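Local coordinates for protein restriction endonuclease EcoP15I, restriction subunit (Escherichia coli, PDB 4ZCF) that forms the ATP-dependent motor and nuclease subunit of a type III restriction enzyme that cleaves DNA 25-27 base pairs downstream of its recognition site, at residues Q165-H168 and D169-A173; L184-S188 and G189-S193. One frame throughout, in Å; residues are numbered along the deposited sequence.

How the interactions relate
From the N terminus, the chain runs along edge strand 143-148 of the seven-stranded parallel sheet, crosses over through helix 165-172, where interaction 1 lies, and returns in strand 180-186, whose end carries interaction 2. Both are local contacts in continuous stretches. Interaction 1 closes turns of its helix, and interaction 2 closes the turn from the strand into short helix 188-191. They stand in series, neither nested nor crossed, with centres about 14 Å apart. They meet where the crossover helix lies on the sheet: F170 CE1 is 3.6 Å from L184 N. One contact faces a neighbouring subunit, the other the DNA backbone.

Interaction 1 of 2, residues Q165-H168 and D169-A173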
loop_
_atom_site.group_PDB
_atom_site.type_symbol
_atom_site.label_atom_id
_atom_site.label_comp_id
_atom_site.label_asym_id
_atom_site.label_seq_id
_atom_site.Cartn_x
_atom_site.Cartn_y
_atom_site.Cartn_z
ATOM N N GLN C 165 -5.428 -5.615 6.971
ATOM C CA GLN C 165 -4.183 -4.959 7.397
ATOM C C GLN C 165 -4.139 -4.430 8.805
ATOM O O GLN C 165 -3.101 -4.563 9.454
ATOM C CB GLN C 165 -3.601 -3.988 6.370
ATOM C CG GLN C 165 -2.563 -4.664 5.473
ATOM C CD GLN C 165 -1.141 -4.747 6.015
ATOM O OE1 GLN C 165 -0.541 -3.761 6.453
ATOM N NE2 GLN C 165 -0.513 -5.905 5.842
ATOM N N ALA C 166 -5.270 -3.866 9.285
ATOM C CA ALA C 166 -5.451 -3.340 10.643
ATOM C C ALA C 166 -5.176 -4.450 11.678
ATOM O O ALA C 166 -4.357 -4.239 12.574
ATOM C CB ALA C 166 -6.860 -2.807 10.807
ATOM N N ILE C 167 -5.799 -5.648 11.494
ATOM C CA ILE C 167 -5.628 -6.836 12.345
ATOM C C ILE C 167 -4.167 -7.355 12.348
ATOM O O ILE C 167 -3.568 -7.463 13.423
ATOM C CB ILE C 167 -6.728 -7.920 12.092
ATOM C CG1 ILE C 167 -8.105 -7.391 12.547
ATOM C CG2 ILE C 167 -6.396 -9.255 12.827
ATOM C CD1 ILE C 167 -9.205 -7.686 11.649
ATOM N N HIS C 168 -3.583 -7.606 11.151
ATOM C CA HIS C 168 -2.179 -8.010 11.005
ATOM C C HIS C 168 -1.287 -7.065 11.835
ATOM O O HIS C 168 -0.629 -7.527 12.755
ATOM C CB HIS C 168 -1.741 -8.013 9.519
ATOM C CG HIS C 168 -0.249 -8.072 9.349
ATOM N ND1 HIS C 168 0.487 -6.939 9.042
ATOM C CD2 HIS C 168 0.607 -9.100 9.559
ATOM C CE1 HIS C 168 1.755 -7.322 9.042
ATOM N NE2 HIS C 168 1.875 -8.615 9.347
ATOM N N ASP C 169 -1.342 -5.745 11.556
ATOM C CA ASP C 169 -0.573 -4.692 12.236
ATOM C C ASP C 169 -0.801 -4.589 13.740
ATOM O O ASP C 169 0.146 -4.306 14.461
ATOM C CB ASP C 169 -0.867 -3.325 11.607
ATOM C CG ASP C 169 -0.533 -3.177 10.130
ATOM O OD1 ASP C 169 0.176 -4.059 9.584
ATOM O OD2 ASP C 169 -0.961 -2.173 9.529
ATOM N N PHE C 170 -2.054 -4.755 14.208
ATOM C CA PHE C 170 -2.385 -4.656 15.624
ATOM C C PHE C 170 -1.799 -5.858 16.367
ATOM O O PHE C 170 -1.142 -5.678 17.386
ATOM C CB PHE C 170 -3.922 -4.522 15.838
ATOM C CG PHE C 170 -4.410 -4.585 17.279
ATOM C CD1 PHE C 170 -4.368 -3.462 18.095
ATOM C CD2 PHE C 170 -4.945 -5.762 17.800
ATOM C CE1 PHE C 170 -4.843 -3.515 19.410
ATOM C CE2 PHE C 170 -5.434 -5.812 19.112
ATOM C CZ PHE C 170 -5.360 -4.693 19.914
ATOM N N VAL C 171 -2.041 -7.069 15.849
ATOM C CA VAL C 171 -1.544 -8.324 16.409
ATOM C C VAL C 171 0.016 -8.325 16.415
ATOM O O VAL C 171 0.623 -8.558 17.464
ATOM C CB VAL C 171 -2.176 -9.536 15.652
ATOM C CG1 VAL C 171 -1.401 -10.827 15.894
ATOM C CG2 VAL C 171 -3.642 -9.713 16.030
ATOM N N GLU C 172 0.633 -7.987 15.259
ATOM C CA GLU C 172 2.079 -7.939 15.033
ATOM C C GLU C 172 2.899 -6.822 15.721
ATOM O O GLU C 172 4.128 -6.950 15.812
ATOM C CB GLU C 172 2.394 -8.010 13.525
ATOM C CG GLU C 172 2.126 -9.367 12.888
ATOM C CD GLU C 172 2.786 -10.584 13.517
ATOM O OE1 GLU C 172 3.917 -10.463 14.042
ATOM O OE2 GLU C 172 2.166 -11.668 13.471
ATOM N N ALA C 173 2.234 -5.733 16.173
ATOM C CA ALA C 173 2.833 -4.569 16.845
ATOM C C ALA C 173 3.542 -4.931 18.151
ATOM O O ALA C 173 2.987 -5.638 18.988
ATOM C CB ALA C 173 1.775 -3.511 17.099
#
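H168 and D169 form a His-carboxylate hydrogen bond on helix 165-172, the helix of a beta-alpha-beta crossover joining strands 143-148 and 180-186 in the RecA-like parallel sheet of the helicase part. The bond is local, between sequence neighbours: H168 ND1 gives its hydrogen to D169 OD1 at 2.9 Å. It reaches the carboxylate on the anti side and 27° out of its plane, and ring and carboxylate planes stand 66° apart. The imidazole gets there because CG is anti to the backbone N (chi1 165°). A bound manganese ion lies about 3 Å from the H168 side chain, probably met through NE2, since ND1 is the donor to D169. D169 OD2 has a long, weak ion pair with R186 of a neighbouring subunit. Behind this polar side runs regular helical bonding, such as V171 N to I167 O at 2.9 Å, and F170 turns inward onto L184 while I167 and V171 pack on helix 212-217. E172 bends its chain past the imidazole and takes its OE2 to the backbone N of L205. Its CG approaches obliquely, 3.6 Å from H168 NE2.

Interaction 2 of 2, residues L184-S188 and G189-S193; sequences LVINS and GMINS. With nucleotides of chain E; nucleotides of chain D.
I186 lies crosswise against M190 and I191 where strand 180-186 of the RecA-like parallel sheet turns into short helix 188-191, with N187 at the N-cap position and DNA beside the turn. The I186 side chain meets both at about a right angle: its CG1 touches M190 CB at 3.8 Å, and its CG2 touches I191 CD1 at the same distance. I111 and I113 of strand 109-113 adjoin this apolar patch. N187 carries its amide to the DNA side of the turn. Its CG sits between the backbone N and the carbonyl carbon (chi1 62°), which aims ND2 at the phosphate of DT6 of chain E and makes a 3.1 Å, nearly straight hydrogen bond to OP1 (162° at the hydrogen). The other end of that amide, OD1, accepts from K120 NZ, so both ends are held and the amide's rotation is fixed. The backbone carbonyl of N187 takes I191 N at 3.2 Å, and one residue on, N192 N bonds to S188 O. M190 crosses the N187 amide obliquely, its CG 3.4 Å from N187 OD1, and its bend at chi2 brings SD alongside the same phosphate, 3.8 Å from OP1 of DT6. Further on, S193 OG is modelled doubtfully close to the phosphate of DA7 of chain E. G189, with no side chain, brings its backbone O to 3.4 Å from C5' of DT6 of chain E.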
loop_
_atom_site.group_PDB
_atom_site.type_symbol
_atom_site.label_atom_id
_atom_site.label_comp_id
_atom_site.label_asym_id
_atom_site.label_seq_id
_atom_site.Cartn_x
_atom_site.Cartn_y
_atom_site.Cartn_z
ATOM N N LEU C 184 -7.292 -1.090 18.436
ATOM C CA LEU C 184 -8.082 -1.563 17.308
ATOM C C LEU C 184 -9.507 -1.024 17.333
ATOM O O LEU C 184 -10.303 -1.417 18.184
ATOM C CB LEU C 184 -8.093 -3.097 17.215
ATOM C CG LEU C 184 -8.649 -3.662 15.901
ATOM C CD1 LEU C 184 -7.629 -3.582 14.790
ATOM C CD2 LEU C 184 -9.089 -5.094 16.067
ATOM N N VAL C 185 -9.834 -0.148 16.390
ATOM C CA VAL C 185 -11.191 0.378 16.248
ATOM C C VAL C 185 -11.898 -0.456 15.144
ATOM O O VAL C 185 -11.397 -0.550 14.020
ATOM C CB VAL C 185 -11.227 1.902 15.973
ATOM C CG1 VAL C 185 -12.643 2.455 16.119
ATOM C CG2 VAL C 185 -10.256 2.646 16.889
ATOM N N ILE C 186 -13.028 -1.098 15.505
ATOM C CA ILE C 186 -13.837 -1.990 14.647
ATOM C C ILE C 186 -15.345 -1.776 14.892
ATOM O O ILE C 186 -15.767 -1.590 16.034
ATOM C CB ILE C 186 -13.413 -3.490 14.858
ATOM C CG1 ILE C 186 -14.058 -4.427 13.813
ATOM C CG2 ILE C 186 -13.680 -3.965 16.308
ATOM C CD1 ILE C 186 -13.369 -5.784 13.637
ATOM N N ASN C 187 -16.138 -1.803 13.813
ATOM C CA ASN C 187 -17.596 -1.663 13.857
ATOM C C ASN C 187 -18.266 -3.045 13.852
ATOM O O ASN C 187 -17.562 -4.045 13.761
ATOM C CB ASN C 187 -18.120 -0.739 12.747
ATOM C CG ASN C 187 -17.850 -1.220 11.346
ATOM O OD1 ASN C 187 -16.697 -1.463 10.955
ATOM N ND2 ASN C 187 -18.912 -1.357 10.560
ATOM N N SER C 188 -19.593 -3.103 14.040
ATOM C CA SER C 188 -20.376 -4.346 14.103
ATOM C C SER C 188 -20.378 -5.147 12.802
ATOM O O SER C 188 -20.300 -6.385 12.851
ATOM C CB SER C 188 -21.807 -4.053 14.527
ATOM O OG SER C 188 -21.806 -3.501 15.829
ATOM N N GLY C 189 -20.485 -4.436 11.668
ATOM C CA GLY C 189 -20.472 -5.012 10.327
ATOM C C GLY C 189 -19.208 -5.800 10.039
ATOM O O GLY C 189 -19.260 -6.827 9.348
ATOM N N MET C 190 -18.071 -5.345 10.596
ATOM C CA MET C 190 -16.772 -5.993 10.428
ATOM C C MET C 190 -16.556 -7.143 11.390
ATOM O O MET C 190 -15.920 -8.132 11.013
ATOM C CB MET C 190 -15.606 -4.987 10.438
ATOM C CG MET C 190 -15.517 -4.125 9.155
ATOM S SD MET C 190 -15.593 -5.042 7.578
ATOM C CE MET C 190 -14.096 -6.025 7.664
ATOM N N ILE C 191 -17.122 -7.048 12.615
ATOM C CA ILE C 191 -17.086 -8.124 13.605
ATOM C C ILE C 191 -17.847 -9.345 12.996
ATOM O O ILE C 191 -17.375 -10.486 13.084
ATOM C CB ILE C 191 -17.715 -7.602 14.943
ATOM C CG1 ILE C 191 -16.778 -6.625 15.692
ATOM C CG2 ILE C 191 -18.218 -8.728 15.875
ATOM C CD1 ILE C 191 -15.620 -7.244 16.528
ATOM N N ASN C 192 -18.992 -9.062 12.318
ATOM C CA ASN C 192 -19.881 -10.035 11.676
ATOM C C ASN C 192 -19.487 -10.504 10.279
ATOM O O ASN C 192 -20.171 -11.362 9.726
ATOM C CB ASN C 192 -21.321 -9.537 11.703
ATOM C CG ASN C 192 -21.882 -9.449 13.095
ATOM O OD1 ASN C 192 -21.403 -10.113 14.027
ATOM N ND2 ASN C 192 -22.886 -8.602 13.274
ATOM N N SER C 193 -18.388 -9.978 9.720
ATOM C CA SER C 193 -17.891 -10.375 8.408
ATOM C C SER C 193 -17.158 -11.716 8.449
ATOM O O SER C 193 -16.419 -11.961 9.403
ATOM C CB SER C 193 -16.947 -9.311 7.864
ATOM O OG SER C 193 -16.426 -9.753 6.624
ATOM P P DT E 6 -18.986 -2.097 6.678
ATOM O OP1 DT E 6 -17.960 -2.118 7.741
ATOM O OP2 DT E 6 -18.784 -1.197 5.528
ATOM O "O5'" DT E 6 -19.131 -3.545 6.063
ATOM C "C5'" DT E 6 -19.565 -4.716 6.723
ATOM C "C4'" DT E 6 -19.608 -5.886 5.743
ATOM O "O4'" DT E 6 -20.834 -5.889 4.976
ATOM C "C3'" DT E 6 -18.474 -5.909 4.728
ATOM O "O3'" DT E 6 -17.833 -7.155 4.814
ATOM C "C2'" DT E 6 -19.122 -5.608 3.375
ATOM C "C1'" DT E 6 -20.559 -6.060 3.602
ATOM N N1 DT E 6 -21.626 -5.362 2.807
ATOM C C2 DT E 6 -22.611 -6.130 2.231
ATOM O O2 DT E 6 -22.615 -7.345 2.285
ATOM N N3 DT E 6 -23.588 -5.419 1.572
ATOM C C4 DT E 6 -23.681 -4.037 1.413
ATOM O O4 DT E 6 -24.610 -3.529 0.767
ATOM C C5 DT E 6 -22.647 -3.284 2.073
ATOM C C7 DT E 6 -22.669 -1.782 1.996
ATOM C C6 DT E 6 -21.689 -3.975 2.732
ATOM P P DA E 7 -16.478 -7.482 4.026
ATOM O OP1 DA E 7 -15.675 -8.444 4.799
ATOM O OP2 DA E 7 -15.816 -6.233 3.573
ATOM O "O5'" DA E 7 -17.134 -8.234 2.774
ATOM C "C5'" DA E 7 -17.958 -9.389 2.977
ATOM C "C4'" DA E 7 -18.350 -10.016 1.653
ATOM O "O4'" DA E 7 -19.431 -9.274 1.033
ATOM C "C3'" DA E 7 -17.236 -10.160 0.613
ATOM O "O3'" DA E 7 -17.214 -11.522 0.151
ATOM C "C2'" DA E 7 -17.562 -9.108 -0.448
ATOM C "C1'" DA E 7 -19.057 -8.879 -0.270
ATOM N N9 DA E 7 -19.551 -7.523 -0.457
ATOM C C8 DA E 7 -19.007 -6.328 -0.062
ATOM N N7 DA E 7 -19.754 -5.276 -0.341
ATOM C C5 DA E 7 -20.867 -5.823 -0.948
ATOM C C6 DA E 7 -22.025 -5.259 -1.519
ATOM N N6 DA E 7 -22.292 -3.942 -1.551
ATOM N N1 DA E 7 -22.942 -6.122 -2.034
ATOM C C2 DA E 7 -22.698 -7.443 -2.049
ATOM N N3 DA E 7 -21.654 -8.079 -1.522
ATOM C C4 DA E 7 -20.770 -7.207 -0.995
ATOM P P DA D 19 -27.016 -12.591 11.033
ATOM O OP1 DA D 19 -25.706 -13.311 11.126
ATOM O OP2 DA D 19 -28.278 -13.328 11.300
ATOM O "O5'" DA D 19 -27.046 -11.309 12.003
ATOM C "C5'" DA D 19 -25.907 -10.507 12.193
ATOM C "C4'" DA D 19 -26.284 -9.049 12.256
ATOM O "O4'" DA D 19 -26.816 -8.606 10.994
ATOM C "C3'" DA D 19 -27.308 -8.606 13.284
ATOM O "O3'" DA D 19 -26.653 -8.550 14.569
ATOM C "C2'" DA D 19 -27.601 -7.212 12.728
ATOM C "C1'" DA D 19 -27.406 -7.347 11.218
ATOM N N9 DA D 19 -28.622 -7.258 10.407
ATOM C C8 DA D 19 -29.342 -8.299 9.867
ATOM N N7 DA D 19 -30.361 -7.919 9.130
ATOM C C5 DA D 19 -30.341 -6.538 9.224
ATOM C C6 DA D 19 -31.162 -5.527 8.673
ATOM N N6 DA D 19 -32.196 -5.816 7.891
ATOM N N1 DA D 19 -30.885 -4.221 8.936
ATOM C C2 DA D 19 -29.819 -3.931 9.705
ATOM N N3 DA D 19 -28.969 -4.802 10.295
ATOM C C4 DA D 19 -29.278 -6.101 10.008
#